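Long-range contact in putative lipoprotein (Bacteroides fragilis, PDB 3QNK), which probably serves as an outer-membrane, SusD-like lipoprotein that helps capture glycans at the cell surface for uptake: residues R390-L396 with V415-R421. Residues are numbered along the deposited sequence; the frame is centred on the assembly and turned at random.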
ATOM      1  N   ARG B 390      26.757   9.236   4.281  1.00 49.05           N
ATOM      2  CA  ARG B 390      28.083   9.080   4.898  1.00 49.31           C
ATOM      3  C   ARG B 390      29.055  10.142   4.384  1.00 53.92           C
ATOM      4  O   ARG B 390      28.987  10.505   3.202  1.00 53.10           O
ATOM      5  CB  ARG B 390      28.670   7.724   4.522  1.00 47.18           C
ATOM      6  CG  ARG B 390      28.334   6.525   5.375  1.00 52.84           C
ATOM      7  CD  ARG B 390      28.691   5.272   4.560  1.00 50.06           C
ATOM      8  NE  ARG B 390      30.134   5.172   4.419  1.00 58.51           N
ATOM      9  CZ  ARG B 390      30.781   4.438   3.533  1.00 66.49           C
ATOM     10  NH1 ARG B 390      30.116   3.682   2.675  1.00 46.62           N
ATOM     11  NH2 ARG B 390      32.099   4.426   3.517  1.00 60.28           N
ATOM     12  N   TYR B 391      30.035  10.540   5.208  1.00 50.96           N
ATOM     13  CA  TYR B 391      31.060  11.516   4.810  1.00 51.13           C
ATOM     14  C   TYR B 391      31.878  11.045   3.567  1.00 54.62           C
ATOM     15  O   TYR B 391      32.249  11.885   2.749  1.00 55.11           O
ATOM     16  CB  TYR B 391      31.998  11.821   5.985  1.00 52.58           C
ATOM     17  CG  TYR B 391      32.868  13.053   5.826  1.00 54.27           C
ATOM     18  CD1 TYR B 391      32.388  14.196   5.189  1.00 55.73           C
ATOM     19  CD2 TYR B 391      34.140  13.106   6.385  1.00 56.20           C
ATOM     20  CE1 TYR B 391      33.176  15.338   5.059  1.00 57.10           C
ATOM     21  CE2 TYR B 391      34.927  14.255   6.288  1.00 58.15           C
ATOM     22  CZ  TYR B 391      34.441  15.371   5.626  1.00 65.96           C
ATOM     23  OH  TYR B 391      35.201  16.510   5.555  1.00 68.97           O
ATOM     24  N   ALA B 392      32.098   9.713   3.401  1.00 48.36           N
ATOM     25  CA  ALA B 392      32.830   9.142   2.266  1.00 47.01           C
ATOM     26  C   ALA B 392      32.280   9.604   0.904  1.00 52.49           C
ATOM     27  O   ALA B 392      33.059   9.802  -0.032  1.00 52.66           O
ATOM     28  CB  ALA B 392      32.797   7.631   2.335  1.00 46.90           C
ATOM     29  N   GLU B 393      30.943   9.797   0.804  1.00 48.44           N
ATOM     30  CA  GLU B 393      30.279  10.211  -0.423  1.00 47.04           C
ATOM     31  C   GLU B 393      30.678  11.613  -0.857  1.00 54.64           C
ATOM     32  O   GLU B 393      30.757  11.867  -2.063  1.00 55.87           O
ATOM     33  CB  GLU B 393      28.773  10.153  -0.248  1.00 47.42           C
ATOM     34  CG  GLU B 393      28.075   9.758  -1.525  1.00 57.27           C
ATOM     35  CD  GLU B 393      26.567   9.795  -1.450  1.00 75.76           C
ATOM     36  OE1 GLU B 393      25.988   9.102  -0.574  1.00 51.97           O
ATOM     37  OE2 GLU B 393      25.967  10.514  -2.286  1.00 64.40           O
ATOM     38  N   ILE B 394      30.909  12.533   0.110  1.00 50.86           N
ATOM     39  CA  ILE B 394      31.300  13.907  -0.182  1.00 51.40           C
ATOM     40  C   ILE B 394      32.556  13.868  -1.055  1.00 55.94           C
ATOM     41  O   ILE B 394      32.562  14.454  -2.130  1.00 56.69           O
ATOM     42  CB  ILE B 394      31.486  14.715   1.129  1.00 56.10           C
ATOM     43  CG1 ILE B 394      30.218  14.651   2.017  1.00 57.31           C
ATOM     44  CG2 ILE B 394      31.964  16.150   0.905  1.00 55.72           C
ATOM     45  CD1 ILE B 394      28.892  15.062   1.369  1.00 51.97           C
ATOM     46  N   TYR B 395      33.549  13.070  -0.658  1.00 51.76           N
ATOM     47  CA  TYR B 395      34.806  12.933  -1.371  1.00 50.98           C
ATOM     48  C   TYR B 395      34.623  12.394  -2.788  1.00 52.62           C
ATOM     49  O   TYR B 395      35.216  12.936  -3.732  1.00 53.08           O
ATOM     50  CB  TYR B 395      35.747  12.026  -0.589  1.00 51.67           C
ATOM     51  CG  TYR B 395      36.219  12.648   0.703  1.00 54.25           C
ATOM     52  CD1 TYR B 395      37.270  13.556   0.716  1.00 56.62           C
ATOM     53  CD2 TYR B 395      35.616  12.326   1.917  1.00 55.20           C
ATOM     54  CE1 TYR B 395      37.707  14.137   1.898  1.00 58.29           C
ATOM     55  CE2 TYR B 395      36.045  12.904   3.111  1.00 56.94           C
ATOM     56  CZ  TYR B 395      37.092  13.813   3.095  1.00 63.99           C
ATOM     57  OH  TYR B 395      37.566  14.388   4.246  1.00 63.04           O
ATOM     58  N   LEU B 396      33.791  11.359  -2.942  1.00 45.87           N
ATOM     59  CA  LEU B 396      33.563  10.697  -4.224  1.00 43.51           C
ATOM     60  C   LEU B 396      32.675  11.527  -5.165  1.00 48.50           C
ATOM     61  O   LEU B 396      32.961  11.565  -6.354  1.00 47.43           O
ATOM     62  CB  LEU B 396      33.003   9.281  -4.006  1.00 42.33           C
ATOM     63  CG  LEU B 396      34.039   8.273  -3.471  1.00 46.12           C
ATOM     64  CD1 LEU B 396      33.415   6.969  -3.091  1.00 44.92           C
ATOM     65  CD2 LEU B 396      35.123   8.019  -4.474  1.00 47.81           C
ATOM     66  N   VAL B 415      39.554  11.398  -4.422  1.00 53.25           N
ATOM     67  CA  VAL B 415      39.345   9.946  -4.435  1.00 51.53           C
ATOM     68  C   VAL B 415      40.427   9.231  -3.585  1.00 56.01           C
ATOM     69  O   VAL B 415      40.140   8.205  -2.959  1.00 55.06           O
ATOM     70  CB  VAL B 415      39.240   9.374  -5.887  1.00 55.30           C
ATOM     71  CG1 VAL B 415      40.566   9.451  -6.650  1.00 56.15           C
ATOM     72  CG2 VAL B 415      38.703   7.954  -5.893  1.00 53.93           C
ATOM     73  N   ASN B 416      41.645   9.798  -3.518  1.00 54.61           N
ATOM     74  CA  ASN B 416      42.731   9.198  -2.747  1.00 54.15           C
ATOM     75  C   ASN B 416      42.481   9.320  -1.237  1.00 59.25           C
ATOM     76  O   ASN B 416      43.075   8.574  -0.485  1.00 60.47           O
ATOM     77  CB  ASN B 416      44.087   9.766  -3.159  1.00 54.05           C
ATOM     78  CG  ASN B 416      44.590   9.198  -4.475  1.00 59.94           C
ATOM     79  OD1 ASN B 416      44.178   8.119  -4.903  1.00 54.95           O
ATOM     80  ND2 ASN B 416      45.466   9.918  -5.175  1.00 41.14           N
HETATM   81  N   MSE B 417      41.532  10.156  -0.803  1.00 56.38           N
HETATM   82  CA  MSE B 417      41.143  10.229   0.610  1.00 55.65           C
HETATM   83  C   MSE B 417      40.440   8.931   1.018  1.00 57.13           C
HETATM   84  O   MSE B 417      40.687   8.399   2.098  1.00 57.09           O
HETATM   85  CB  MSE B 417      40.215  11.426   0.843  1.00 57.75           C
HETATM   86  CG  MSE B 417      40.938  12.740   0.776  1.00 65.53           C
HETATM   87 SE   MSE B 417      42.158  12.986   2.276  0.75 74.08          SE
HETATM   88  CE  MSE B 417      40.927  12.831   3.799  1.00 69.92           C
ATOM     89  N   ILE B 418      39.606   8.403   0.115  1.00 53.47           N
ATOM     90  CA  ILE B 418      38.839   7.161   0.286  1.00 52.93           C
ATOM     91  C   ILE B 418      39.788   5.936   0.313  1.00 57.84           C
ATOM     92  O   ILE B 418      39.606   5.023   1.139  1.00 57.57           O
ATOM     93  CB  ILE B 418      37.752   7.075  -0.808  1.00 54.15           C
ATOM     94  CG1 ILE B 418      36.730   8.234  -0.675  1.00 54.10           C
ATOM     95  CG2 ILE B 418      37.057   5.714  -0.862  1.00 54.36           C
ATOM     96  CD1 ILE B 418      36.178   8.514   0.719  1.00 57.50           C
ATOM     97  N   ARG B 419      40.809   5.952  -0.557  1.00 53.75           N
ATOM     98  CA  ARG B 419      41.820   4.898  -0.624  1.00 53.31           C
ATOM     99  C   ARG B 419      42.757   4.965   0.585  1.00 57.91           C
ATOM    100  O   ARG B 419      43.117   3.928   1.139  1.00 59.15           O
ATOM    101  CB  ARG B 419      42.654   4.991  -1.917  1.00 51.30           C
ATOM    102  CG  ARG B 419      41.875   5.248  -3.176  1.00 45.64           C
ATOM    103  CD  ARG B 419      42.783   4.967  -4.341  1.00 54.50           C
ATOM    104  NE  ARG B 419      42.482   3.637  -4.847  1.00 60.70           N
ATOM    105  CZ  ARG B 419      43.362   2.667  -5.006  1.00 60.22           C
ATOM    106  NH1 ARG B 419      44.643   2.879  -4.775  1.00 54.19           N
ATOM    107  NH2 ARG B 419      42.974   1.491  -5.421  1.00 57.01           N
ATOM    108  N   GLN B 420      43.171   6.168   0.978  1.00 54.05           N
ATOM    109  CA  GLN B 420      44.043   6.331   2.139  1.00 55.56           C
ATOM    110  C   GLN B 420      43.397   5.751   3.387  1.00 56.75           C
ATOM    111  O   GLN B 420      44.102   5.144   4.186  1.00 57.06           O
ATOM    112  CB  GLN B 420      44.414   7.811   2.396  1.00 58.36           C
ATOM    113  CG  GLN B 420      45.555   8.354   1.525  1.00 86.12           C
ATOM    114  CD  GLN B 420      45.668   9.885   1.559  1.00106.81           C
ATOM    115  OE1 GLN B 420      45.770  10.571   0.497  1.00 95.06           O
ATOM    116  NE2 GLN B 420      45.684  10.447   2.791  1.00 91.92           N
ATOM    117  N   ARG B 421      42.049   5.857   3.514  1.00 51.39           N
ATOM    118  CA  ARG B 421      41.436   5.417   4.756  1.00 51.31           C
ATOM    119  C   ARG B 421      41.330   3.897   4.889  1.00 54.58           C
ATOM    120  O   ARG B 421      41.015   3.441   5.989  1.00 54.20           O
ATOM    121  CB  ARG B 421      40.119   6.148   5.102  1.00 48.69           C
ATOM    122  CG  ARG B 421      38.907   5.558   4.565  1.00 61.55           C
ATOM    123  CD  ARG B 421      38.082   4.691   5.486  1.00 56.23           C
ATOM    124  NE  ARG B 421      36.772   4.699   4.850  1.00 50.73           N
ATOM    125  CZ  ARG B 421      35.717   5.290   5.380  1.00 62.67           C
ATOM    126  NH1 ARG B 421      35.752   5.719   6.638  1.00 52.25           N
ATOM    127  NH2 ARG B 421      34.599   5.406   4.684  1.00 43.82           N
TER
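Ile-418 packs its CG1-CD1 branch against one turn of helix 391-405, touching Ala-392, Tyr-395 and Leu-396. Its CG1 stands anti to the carbonyl carbon (chi1 -63°), and Ile-418 CD1 continues across to lie 3.8 Å from Ala-392 CB and also 3.8 Å from Tyr-395 CB. Ile-418 CG1 itself meets Leu-396 CG at 3.9 Å. On one flank of this isoleucine, Leu-396 CD2 meets Val-415 CG2 at 3.9 Å; on another, the Met-417 chain, a selenomethionine, crosses the Tyr-395 ring at a slant. Met-417 CB lies 3.6 Å from Tyr-395 CD1, and bends at chi2 and chi3 bring Met-417 CE to 3.7 Å from Tyr-395 OH, so the chain touches the ring from CD1 to the hydroxyl. The segment axes approach to 8.7 Å at 140°, as expected of consecutive helices packed roughly antiparallel in a helical hairpin, here within the alpha-alpha superhelix.

Beyond the apolar patch, Arg-390 and Arg-421 bring their guanidinium groups edge to edge, planes 27° apart, with Arg-390 NH2 2.9 Å from Arg-421 NH2. Both are donors and form no bond to each other; each NH2 instead makes a salt bridge to Glu-446 OE2. Arg-390 NH1 also pairs with Glu-450, and Arg-421 NH1 with Glu-237. Apolar packing thus joins the helices directly, while the shared Glu-446 carboxylate, with Glu-450 and Glu-237 on one arginine each, probably offsets the two positive charges at one end.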